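Local coordinates for cyclic dimeric GMP binding protein (Pseudomonas fluorescens, PDB 3PJV) that probably relays intracellular cyclic di-GMP levels outward through its periplasmic domain to control proteolysis in the periplasm, probably by LapG, at residues 44-49 / 70-75; 89-94 / 121-126; 34-37 / 41-44. All coordinates share one frame; numbering follows the deposited sequence.

How the contacts relate
Contact 3 comes first along the chain and runs into contact 1, since the two share Leu44 and both use helix 39-50. Their centres lie about 13 Å apart. A salt bridge from Arg72 to Glu43 ties helix 39-50 to strand 68-73, while contact 3 sets the same helix against the loop before residue 39. Contact 2 follows later, pairing the loop after helix 83-89 with helix 117-128; its centre is about 19 Å from that of contact 1 and about 30 Å from that of contact 3. Contacts 2 and 3 both reach the second subunit, at well-separated places, so the dimer interface draws on distant parts of the LapD/MoxY periplasmic domain.

Contact 1. Residues 44-49 / 70-75; sequences LLVSSI and VERNGI
Ser47 OG has its sound bond within its own helix, with the carbonyl oxygen of Glu43 one turn back; across the contact Arg72 NH2 adds only a weak, strongly bent hydrogen bond to OG (3.2 Å, 124° at the hydrogen). A water makes a further weak bond with OG. The same water accepts a much firmer bond from Arg72 NE at 2.8 Å, and it lies at the edge of the guanidinium, in its plane. The Arg72 chain bends at chi2 (-70°), which turns the guanidinium back along its own strand, where NH1 donates to Glu71 O at 3.0 Å. The strongest partner of NH2 is Glu43, through a salt bridge. A methionine in place of Arg72 would probably leave the Glu43 carboxylate without its countercharge and the water without its NE donor. Here helix 39-50 packs on the antiparallel hairpin of strands 55-62 and 68-73, running almost parallel to the second strand, with the segment axes 9.2 Å apart and crossing at -17°. The closest apolar contact is Val46 CG2 against Val70 CG1, 3.7 Å, the two valines running in opposite senses. Val46 also rests on Ile58, and Val70 on Val60.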
ATOM      1  N   LEU A  44      -1.487  19.457  -0.206  1.00 26.53           N
ATOM      2  CA  LEU A  44      -2.379  18.555   0.523  1.00 29.18           C
ATOM      3  C   LEU A  44      -2.559  17.227  -0.194  1.00 27.99           C
ATOM      4  O   LEU A  44      -2.502  16.159   0.416  1.00 26.25           O
ATOM      5  CB  LEU A  44      -3.754  19.187   0.733  1.00 33.49           C
ATOM      6  CG  LEU A  44      -3.977  19.904   2.055  1.00 41.06           C
ATOM      7  CD1 LEU A  44      -5.461  19.933   2.369  1.00 43.66           C
ATOM      8  CD2 LEU A  44      -3.218  19.195   3.152  1.00 41.12           C
ATOM      9  N   LEU A  45      -2.796  17.304  -1.498  1.00 24.80           N
ATOM     10  CA  LEU A  45      -3.041  16.112  -2.301  1.00 26.77           C
ATOM     11  C   LEU A  45      -1.808  15.225  -2.409  1.00 28.00           C
ATOM     12  O   LEU A  45      -1.921  14.002  -2.399  1.00 28.61           O
ATOM     13  CB  LEU A  45      -3.530  16.507  -3.695  1.00 26.17           C
ATOM     14  CG  LEU A  45      -4.974  17.007  -3.684  1.00 28.88           C
ATOM     15  CD1 LEU A  45      -5.339  17.626  -5.025  1.00 29.92           C
ATOM     16  CD2 LEU A  45      -5.930  15.871  -3.322  1.00 29.62           C
ATOM     17  N   VAL A  46      -0.633  15.836  -2.500  1.00 24.19           N
ATOM     18  CA  VAL A  46       0.594  15.056  -2.530  1.00 23.53           C
ATOM     19  C   VAL A  46       0.871  14.410  -1.164  1.00 24.45           C
ATOM     20  O   VAL A  46       1.243  13.241  -1.087  1.00 25.34           O
ATOM     21  CB  VAL A  46       1.802  15.896  -2.961  1.00 21.98           C
ATOM     22  CG1 VAL A  46       3.099  15.079  -2.846  1.00 21.12           C
ATOM     23  CG2 VAL A  46       1.614  16.407  -4.392  1.00 21.56           C
ATOM     24  N   SER A  47       0.677  15.175  -0.092  1.00 23.17           N
ATOM     25  CA  SER A  47       0.889  14.647   1.260  1.00 28.33           C
ATOM     26  C   SER A  47      -0.016  13.464   1.558  1.00 31.56           C
ATOM     27  O   SER A  47       0.414  12.480   2.172  1.00 34.15           O
ATOM     28  CB  SER A  47       0.660  15.740   2.309  1.00 30.75           C
ATOM     29  OG  SER A  47       1.728  16.660   2.308  1.00 37.69           O
ATOM     30  N   SER A  48      -1.271  13.576   1.138  1.00 31.91           N
ATOM     31  CA  SER A  48      -2.257  12.517   1.308  1.00 36.26           C
ATOM     32  C   SER A  48      -1.682  11.181   0.855  1.00 36.96           C
ATOM     33  O   SER A  48      -1.613  10.227   1.628  1.00 36.71           O
ATOM     34  CB  SER A  48      -3.524  12.853   0.511  1.00 42.01           C
ATOM     35  OG  SER A  48      -4.496  11.827   0.597  1.00 44.01           O
ATOM     36  N   ILE A  49      -1.255  11.127  -0.403  1.00 28.89           N
ATOM     37  CA  ILE A  49      -0.686   9.916  -0.984  1.00 27.71           C
ATOM     38  C   ILE A  49       0.631   9.499  -0.315  1.00 27.20           C
ATOM     39  O   ILE A  49       0.855   8.319  -0.053  1.00 26.00           O
ATOM     40  CB  ILE A  49      -0.486  10.090  -2.507  1.00 28.02           C
ATOM     41  CG1 ILE A  49      -1.809  10.515  -3.148  1.00 27.54           C
ATOM     42  CG2 ILE A  49       0.067   8.812  -3.149  1.00 23.35           C
ATOM     43  CD1 ILE A  49      -2.961   9.567  -2.870  1.00 27.99           C
ATOM     44  N   VAL A  70       6.515  20.780  -5.478  1.00 27.54           N
ATOM     45  CA  VAL A  70       6.450  20.141  -4.173  1.00 29.30           C
ATOM     46  C   VAL A  70       7.165  18.808  -4.258  1.00 26.98           C
ATOM     47  O   VAL A  70       7.174  18.161  -5.297  1.00 26.29           O
ATOM     48  CB  VAL A  70       4.993  19.946  -3.699  1.00 34.76           C
ATOM     49  CG1 VAL A  70       4.303  18.903  -4.537  1.00 37.93           C
ATOM     50  CG2 VAL A  70       4.958  19.556  -2.221  1.00 40.17           C
ATOM     51  N   GLU A  71       7.801  18.410  -3.172  1.00 24.21           N
ATOM     52  CA  GLU A  71       8.398  17.080  -3.133  1.00 25.72           C
ATOM     53  C   GLU A  71       8.455  16.493  -1.733  1.00 23.74           C
ATOM     54  O   GLU A  71       8.378  17.199  -0.731  1.00 26.69           O
ATOM     55  CB  GLU A  71       9.791  17.080  -3.754  1.00 29.89           C
ATOM     56  CG  GLU A  71      10.825  17.785  -2.936  1.00 33.86           C
ATOM     57  CD  GLU A  71      12.194  17.728  -3.581  1.00 47.22           C
ATOM     58  OE1 GLU A  71      12.572  16.643  -4.076  1.00 51.96           O
ATOM     59  OE2 GLU A  71      12.883  18.770  -3.599  1.00 49.28           O
ATOM     60  N   ARG A  72       8.588  15.177  -1.699  1.00 22.03           N
ATOM     61  CA  ARG A  72       8.602  14.437  -0.461  1.00 23.82           C
ATOM     62  C   ARG A  72       9.542  13.262  -0.657  1.00 23.89           C
ATOM     63  O   ARG A  72       9.541  12.625  -1.701  1.00 21.13           O
ATOM     64  CB  ARG A  72       7.196  13.915  -0.156  1.00 29.88           C
ATOM     65  CG  ARG A  72       6.174  14.991   0.240  1.00 36.25           C
ATOM     66  CD  ARG A  72       6.483  15.546   1.605  1.00 39.44           C
ATOM     67  NE  ARG A  72       5.454  16.441   2.130  1.00 44.61           N
ATOM     68  CZ  ARG A  72       5.353  17.731   1.818  1.00 53.22           C
ATOM     69  NH1 ARG A  72       6.209  18.277   0.958  1.00 53.90           N
ATOM     70  NH2 ARG A  72       4.393  18.477   2.353  1.00 52.35           N
ATOM     71  N   ASN A  73      10.339  12.969   0.361  1.00 22.15           N
ATOM     72  CA  ASN A  73      11.286  11.881   0.275  1.00 29.95           C
ATOM     73  C   ASN A  73      11.289  11.122   1.576  1.00 36.66           C
ATOM     74  O   ASN A  73      11.222  11.730   2.645  1.00 42.29           O
ATOM     75  CB  ASN A  73      12.700  12.416   0.010  1.00 34.50           C
ATOM     76  CG  ASN A  73      12.909  12.825  -1.424  1.00 42.42           C
ATOM     77  OD1 ASN A  73      13.343  12.022  -2.248  1.00 48.25           O
ATOM     78  ND2 ASN A  73      12.609  14.080  -1.735  1.00 40.85           N
ATOM     79  N   GLY A  74      11.337   9.799   1.495  1.00 36.51           N
ATOM     80  CA  GLY A  74      11.672   8.990   2.655  1.00 46.72           C
ATOM     81  C   GLY A  74      12.973   8.237   2.423  1.00 47.45           C
ATOM     82  O   GLY A  74      13.559   8.309   1.342  1.00 40.86           O
ATOM     83  N   ILE A  75      13.438   7.508   3.428  0.68 38.50           N
ATOM     84  CA  ILE A  75      14.570   6.621   3.207  0.54 41.75           C
ATOM     85  C   ILE A  75      14.138   5.519   2.247  0.55 39.25           C
ATOM     86  O   ILE A  75      13.078   4.894   2.437  1.00 34.61           O
ATOM     87  CB  ILE A  75      15.090   6.004   4.516  1.00 48.17           C
ATOM     88  CG1 ILE A  75      15.649   4.608   4.247  1.00 51.26           C
ATOM     89  CG2 ILE A  75      13.986   5.927   5.538  1.00 48.30           C
ATOM     90  CD1 ILE A  75      15.796   3.762   5.497  1.00 51.58           C
TER
HETATM   91  O   HOH W   1       4.006  14.541   3.670  1.00 56.08           O

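Contact 2. Residues 89-94 / 121-126; sequences IGLEPA and AKLWQS
The C-terminal end of helix 83-89, where the chain breaks out of helical geometry at Gly90, packs through Ile89 and Leu91 against Leu123 on helix 117-128. Gly90 has a positive phi of 55°, a conformation that favours glycine, and this turn sends the chain into the loop while both flanking side chains still point toward the second helix. The contact is purely apolar and turns on one methyl group. Leu123 CD1 lies 4.1 Å from Ile89 CG1 and 4.3 Å from Leu91 CG, so a single branch of the leucine serves both partners. Leu123 reaches them because CG stands beside its backbone N and CD1 then continues outward, anti to CA (chi2 166°). Ile89 and Leu123 meet at a slant, neither alongside nor end on, and these distances describe loose van der Waals contact, with both residues buried in the assembly.

The second subunit also covers this contact: its Tyr13 packs on Leu123 and its Val14 on Leu91. Arg10 of that subunit also hydrogen-bonds to the carbonyl oxygen of Ile89, at the helix end. Within the chain, helix 117-128 is held to helix 83-89 a second time by the edge-to-face rings of Trp124 and Phe85, while the loop leads from Leu91 into strand 96-102.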
ATOM      1  N   ILE A  89       5.767  -0.310  20.862  1.00 31.67           N
ATOM      2  CA  ILE A  89       4.841   0.625  20.232  1.00 34.19           C
ATOM      3  C   ILE A  89       3.395   0.144  20.383  1.00 37.95           C
ATOM      4  O   ILE A  89       2.504   0.932  20.666  1.00 40.27           O
ATOM      5  CB  ILE A  89       5.200   0.864  18.742  1.00 39.46           C
ATOM      6  CG1 ILE A  89       5.633   2.312  18.531  1.00 41.29           C
ATOM      7  CG2 ILE A  89       4.023   0.565  17.842  1.00 44.28           C
ATOM      8  CD1 ILE A  89       6.707   2.766  19.453  1.00 43.54           C
ATOM      9  N   GLY A  90       3.171  -1.155  20.206  1.00 37.80           N
ATOM     10  CA  GLY A  90       1.846  -1.731  20.355  1.00 39.14           C
ATOM     11  C   GLY A  90       0.804  -1.053  19.484  1.00 41.10           C
ATOM     12  O   GLY A  90      -0.170  -0.493  19.985  1.00 45.09           O
ATOM     13  N   LEU A  91       1.022  -1.092  18.173  1.00 32.64           N
ATOM     14  CA  LEU A  91       0.069  -0.551  17.208  1.00 36.53           C
ATOM     15  C   LEU A  91      -1.203  -1.386  17.135  1.00 40.16           C
ATOM     16  O   LEU A  91      -1.146  -2.612  17.031  1.00 41.06           O
ATOM     17  CB  LEU A  91       0.701  -0.510  15.817  1.00 35.82           C
ATOM     18  CG  LEU A  91       1.158   0.829  15.248  1.00 41.23           C
ATOM     19  CD1 LEU A  91       1.261   0.711  13.739  1.00 35.84           C
ATOM     20  CD2 LEU A  91       0.192   1.922  15.622  1.00 44.77           C
ATOM     21  N   GLU A  92      -2.354  -0.724  17.174  1.00 43.24           N
ATOM     22  CA  GLU A  92      -3.625  -1.416  16.975  1.00 48.27           C
ATOM     23  C   GLU A  92      -3.808  -1.736  15.496  1.00 45.20           C
ATOM     24  O   GLU A  92      -3.396  -0.960  14.639  1.00 44.23           O
ATOM     25  CB  GLU A  92      -4.792  -0.563  17.462  1.00 54.66           C
ATOM     26  CG  GLU A  92      -5.168   0.556  16.512  1.00 60.29           C
ATOM     27  CD  GLU A  92      -6.405   1.302  16.963  1.00 65.81           C
ATOM     28  OE1 GLU A  92      -7.472   1.130  16.335  1.00 69.41           O
ATOM     29  OE2 GLU A  92      -6.311   2.060  17.948  1.00 67.39           O
ATOM     30  N   PRO A  93      -4.441  -2.882  15.199  1.00 48.39           N
ATOM     31  CA  PRO A  93      -4.621  -3.409  13.838  1.00 45.28           C
ATOM     32  C   PRO A  93      -5.379  -2.462  12.896  1.00 35.92           C
ATOM     33  O   PRO A  93      -5.135  -2.488  11.693  1.00 34.55           O
ATOM     34  CB  PRO A  93      -5.435  -4.692  14.057  1.00 49.96           C
ATOM     35  CG  PRO A  93      -5.224  -5.050  15.490  1.00 54.71           C
ATOM     36  CD  PRO A  93      -5.047  -3.756  16.217  1.00 53.68           C
ATOM     37  N   ALA A  94      -6.285  -1.658  13.443  1.00 38.10           N
ATOM     38  CA  ALA A  94      -7.063  -0.690  12.660  1.00 36.32           C
ATOM     39  C   ALA A  94      -7.808  -1.282  11.461  1.00 34.43           C
ATOM     40  O   ALA A  94      -7.856  -0.670  10.406  1.00 35.02           O
ATOM     41  CB  ALA A  94      -6.171   0.467  12.200  1.00 36.68           C
ATOM     42  N   ALA A 121       8.093   1.073  10.217  1.00 19.85           N
ATOM     43  CA  ALA A 121       9.381   1.583   9.747  1.00 21.26           C
ATOM     44  C   ALA A 121       9.506   3.069  10.031  1.00 25.39           C
ATOM     45  O   ALA A 121      10.539   3.529  10.496  1.00 23.39           O
ATOM     46  CB  ALA A 121       9.594   1.303   8.268  1.00 21.13           C
ATOM     47  N   LYS A 122       8.448   3.824   9.749  1.00 24.32           N
ATOM     48  CA  LYS A 122       8.468   5.266   9.993  1.00 22.43           C
ATOM     49  C   LYS A 122       8.572   5.606  11.483  1.00 23.98           C
ATOM     50  O   LYS A 122       9.286   6.540  11.881  1.00 23.33           O
ATOM     51  CB  LYS A 122       7.234   5.918   9.366  1.00 25.03           C
ATOM     52  CG  LYS A 122       7.290   5.936   7.850  1.00 23.90           C
ATOM     53  CD  LYS A 122       5.922   6.225   7.253  1.00 29.78           C
ATOM     54  CE  LYS A 122       5.331   7.519   7.793  1.00 28.67           C
ATOM     55  NZ  LYS A 122       4.004   7.776   7.154  1.00 30.69           N
ATOM     56  N   LEU A 123       7.863   4.843  12.313  1.00 22.80           N
ATOM     57  CA  LEU A 123       7.895   5.065  13.754  1.00 23.98           C
ATOM     58  C   LEU A 123       9.292   4.799  14.304  1.00 23.85           C
ATOM     59  O   LEU A 123       9.790   5.549  15.144  1.00 23.28           O
ATOM     60  CB  LEU A 123       6.868   4.174  14.460  1.00 24.39           C
ATOM     61  CG  LEU A 123       5.422   4.654  14.341  1.00 28.21           C
ATOM     62  CD1 LEU A 123       4.471   3.556  14.766  1.00 28.68           C
ATOM     63  CD2 LEU A 123       5.215   5.917  15.165  1.00 33.34           C
ATOM     64  N   TRP A 124       9.922   3.741  13.805  1.00 22.32           N
ATOM     65  CA  TRP A 124      11.286   3.402  14.185  1.00 23.52           C
ATOM     66  C   TRP A 124      12.281   4.492  13.770  1.00 25.27           C
ATOM     67  O   TRP A 124      13.112   4.909  14.582  1.00 24.96           O
ATOM     68  CB  TRP A 124      11.675   2.042  13.594  1.00 25.31           C
ATOM     69  CG  TRP A 124      13.085   1.622  13.859  1.00 26.35           C
ATOM     70  CD1 TRP A 124      14.102   1.547  12.954  1.00 26.42           C
ATOM     71  CD2 TRP A 124      13.639   1.209  15.119  1.00 25.02           C
ATOM     72  NE1 TRP A 124      15.257   1.112  13.568  1.00 29.72           N
ATOM     73  CE2 TRP A 124      14.995   0.892  14.899  1.00 27.41           C
ATOM     74  CE3 TRP A 124      13.115   1.068  16.409  1.00 28.59           C
ATOM     75  CZ2 TRP A 124      15.838   0.455  15.920  1.00 28.07           C
ATOM     76  CZ3 TRP A 124      13.953   0.633  17.421  1.00 30.85           C
ATOM     77  CH2 TRP A 124      15.298   0.332  17.169  1.00 31.22           C
ATOM     78  N   GLN A 125      12.199   4.956  12.523  1.00 23.63           N
ATOM     79  CA  GLN A 125      13.060   6.055  12.080  1.00 25.24           C
ATOM     80  C   GLN A 125      12.926   7.265  13.007  1.00 28.83           C
ATOM     81  O   GLN A 125      13.923   7.892  13.366  1.00 31.55           O
ATOM     82  CB  GLN A 125      12.758   6.447  10.636  1.00 25.95           C
ATOM     83  CG  GLN A 125      13.074   5.344   9.653  1.00 31.05           C
ATOM     84  CD  GLN A 125      12.361   5.529   8.331  1.00 40.00           C
ATOM     85  OE1 GLN A 125      11.817   6.602   8.048  1.00 38.48           O
ATOM     86  NE2 GLN A 125      12.356   4.483   7.511  1.00 42.25           N
ATOM     87  N   SER A 126      11.690   7.582  13.397  1.00 28.47           N
ATOM     88  CA  SER A 126      11.434   8.705  14.295  1.00 29.70           C
ATOM     89  C   SER A 126      12.010   8.448  15.687  1.00 27.55           C
ATOM     90  O   SER A 126      12.503   9.370  16.343  1.00 29.59           O
ATOM     91  CB  SER A 126       9.935   8.968  14.420  1.00 31.50           C
ATOM     92  OG  SER A 126       9.424   9.550  13.241  1.00 41.52           O
TER

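Contact 3. Residues 34-37 / 41-44; sequences PNID and MVEL
Asn35 and Met41 carry the side-chain packing between the loop that follows helix 6-32 and the beginning of helix 39-50. Met41, modelled as selenomethionine, runs diagonally across Asn35 and offers the root of its chain: its CG lies 3.6 Å from Asn35 CG and 3.7 Å from Asn35 CB. CG is placed there by a first torsion that sets it anti to the backbone N (chi1 -173°), after which the chain bends twice, at chi2 and chi3, on its way to the selenium and terminal methyl. Met41 CG therefore rests on the amide carbon and CB of Asn35, close to both backbones.

A second kind of contact sets a methyl against backbone oxygens. Val42 CG2 approaches Asn35 O at 3.4 Å and Ile36 O at 3.9 Å, so one branch of this buried valine meets two successive carbonyl groups of the loop. It does so as a van der Waals neighbour, and carries no donor for them.

The remaining apolar pair is looser. Ile36 starts out pointing away from the helix, yet the bend at its second torsion (chi2 65°) brings CD1 round to 4.4 Å from Val42 CG2.

The loop lies against the first turn of the helix, with the CA atoms of Ile36 and Val42 6.3 Å apart. Outward, the loop meets the second subunit, where Arg102 forms a salt bridge with Asp37 and packs on Ile36. Inward, the other methyl of Val42, CG1, approaches Val70 on strand 68-73, so this valine stands between the helix 6-32 to 39-50 connection and the neighbouring hairpin.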
ATOM      1  N   PRO A  34      -7.607  19.506 -11.508  1.00 28.56           N
ATOM      2  CA  PRO A  34      -8.524  20.623 -11.250  1.00 30.74           C
ATOM      3  C   PRO A  34      -8.032  21.572 -10.164  1.00 30.20           C
ATOM      4  O   PRO A  34      -8.728  22.546  -9.878  1.00 30.82           O
ATOM      5  CB  PRO A  34      -9.815  19.928 -10.807  1.00 34.09           C
ATOM      6  CG  PRO A  34      -9.380  18.611 -10.283  1.00 35.75           C
ATOM      7  CD  PRO A  34      -8.175  18.212 -11.089  1.00 31.61           C
ATOM      8  N   ASN A  35      -6.861  21.292  -9.585  1.00 29.31           N
ATOM      9  CA  ASN A  35      -6.332  22.065  -8.455  1.00 29.61           C
ATOM     10  C   ASN A  35      -4.925  22.607  -8.686  1.00 28.50           C
ATOM     11  O   ASN A  35      -4.280  23.102  -7.756  1.00 28.24           O
ATOM     12  CB  ASN A  35      -6.282  21.199  -7.187  1.00 29.12           C
ATOM     13  CG  ASN A  35      -7.603  20.539  -6.875  1.00 34.49           C
ATOM     14  OD1 ASN A  35      -7.715  19.312  -6.885  1.00 38.08           O
ATOM     15  ND2 ASN A  35      -8.612  21.348  -6.585  1.00 33.86           N
ATOM     16  N   ILE A  36      -4.422  22.487  -9.906  1.00 30.21           N
ATOM     17  CA  ILE A  36      -2.999  22.752 -10.126  1.00 33.25           C
ATOM     18  C   ILE A  36      -2.595  24.198  -9.801  1.00 34.12           C
ATOM     19  O   ILE A  36      -1.423  24.477  -9.547  1.00 30.79           O
ATOM     20  CB  ILE A  36      -2.552  22.345 -11.549  1.00 33.46           C
ATOM     21  CG1 ILE A  36      -1.020  22.302 -11.645  1.00 32.56           C
ATOM     22  CG2 ILE A  36      -3.179  23.260 -12.585  1.00 34.91           C
ATOM     23  CD1 ILE A  36      -0.365  21.218 -10.781  1.00 31.73           C
ATOM     24  N   ASP A  37      -3.564  25.109  -9.780  1.00 34.57           N
ATOM     25  CA  ASP A  37      -3.268  26.509  -9.477  1.00 37.35           C
ATOM     26  C   ASP A  37      -3.516  26.900  -8.013  1.00 39.42           C
ATOM     27  O   ASP A  37      -3.434  28.074  -7.657  1.00 38.84           O
ATOM     28  CB  ASP A  37      -4.039  27.436 -10.420  1.00 40.87           C
ATOM     29  CG  ASP A  37      -3.552  27.338 -11.856  1.00 44.39           C
ATOM     30  OD1 ASP A  37      -2.323  27.223 -12.064  1.00 43.28           O
ATOM     31  OD2 ASP A  37      -4.397  27.367 -12.773  1.00 47.82           O
HETATM   32  N   MSE A  41      -3.641  23.214  -1.933  1.00 32.20           N
HETATM   33  CA  MSE A  41      -4.320  21.975  -2.297  1.00 31.45           C
HETATM   34  C   MSE A  41      -3.338  21.006  -2.940  1.00 28.59           C
HETATM   35  O   MSE A  41      -3.431  19.795  -2.750  1.00 28.95           O
HETATM   36  CB  MSE A  41      -5.480  22.243  -3.260  1.00 34.33           C
HETATM   37  CG  MSE A  41      -6.325  21.011  -3.538  1.00 34.99           C
HETATM   38 SE   MSE A  41      -7.289  20.506  -1.891  1.00 59.68          SE
HETATM   39  CE  MSE A  41      -7.802  22.283  -1.430  1.00 33.37           C
ATOM     40  N   VAL A  42      -2.406  21.537  -3.721  1.00 26.67           N
ATOM     41  CA  VAL A  42      -1.424  20.674  -4.371  1.00 26.49           C
ATOM     42  C   VAL A  42      -0.612  19.962  -3.297  1.00 26.98           C
ATOM     43  O   VAL A  42      -0.440  18.740  -3.330  1.00 26.38           O
ATOM     44  CB  VAL A  42      -0.499  21.454  -5.304  1.00 27.86           C
ATOM     45  CG1 VAL A  42       0.682  20.582  -5.718  1.00 29.24           C
ATOM     46  CG2 VAL A  42      -1.284  21.941  -6.524  1.00 26.45           C
ATOM     47  N   GLU A  43      -0.136  20.727  -2.322  1.00 25.34           N
ATOM     48  CA  GLU A  43       0.622  20.131  -1.232  1.00 26.91           C
ATOM     49  C   GLU A  43      -0.221  19.124  -0.448  1.00 27.90           C
ATOM     50  O   GLU A  43       0.265  18.052  -0.080  1.00 26.40           O
ATOM     51  CB  GLU A  43       1.200  21.205  -0.304  1.00 32.55           C
ATOM     52  CG  GLU A  43       2.131  20.626   0.751  1.00 44.57           C
ATOM     53  CD  GLU A  43       2.933  21.688   1.477  1.00 54.08           C
ATOM     54  OE1 GLU A  43       3.748  21.324   2.353  1.00 56.44           O
ATOM     55  OE2 GLU A  43       2.749  22.885   1.170  1.00 59.87           O
ATOM     56  N   LEU A  44      -1.487  19.457  -0.206  1.00 26.53           N
ATOM     57  CA  LEU A  44      -2.379  18.555   0.523  1.00 29.18           C
ATOM     58  C   LEU A  44      -2.559  17.227  -0.194  1.00 27.99           C
ATOM     59  O   LEU A  44      -2.502  16.159   0.416  1.00 26.25           O
ATOM     60  CB  LEU A  44      -3.754  19.187   0.733  1.00 33.49           C
ATOM     61  CG  LEU A  44      -3.977  19.904   2.055  1.00 41.06           C
ATOM     62  CD1 LEU A  44      -5.461  19.933   2.369  1.00 43.66           C
ATOM     63  CD2 LEU A  44      -3.218  19.195   3.152  1.00 41.12           C
TER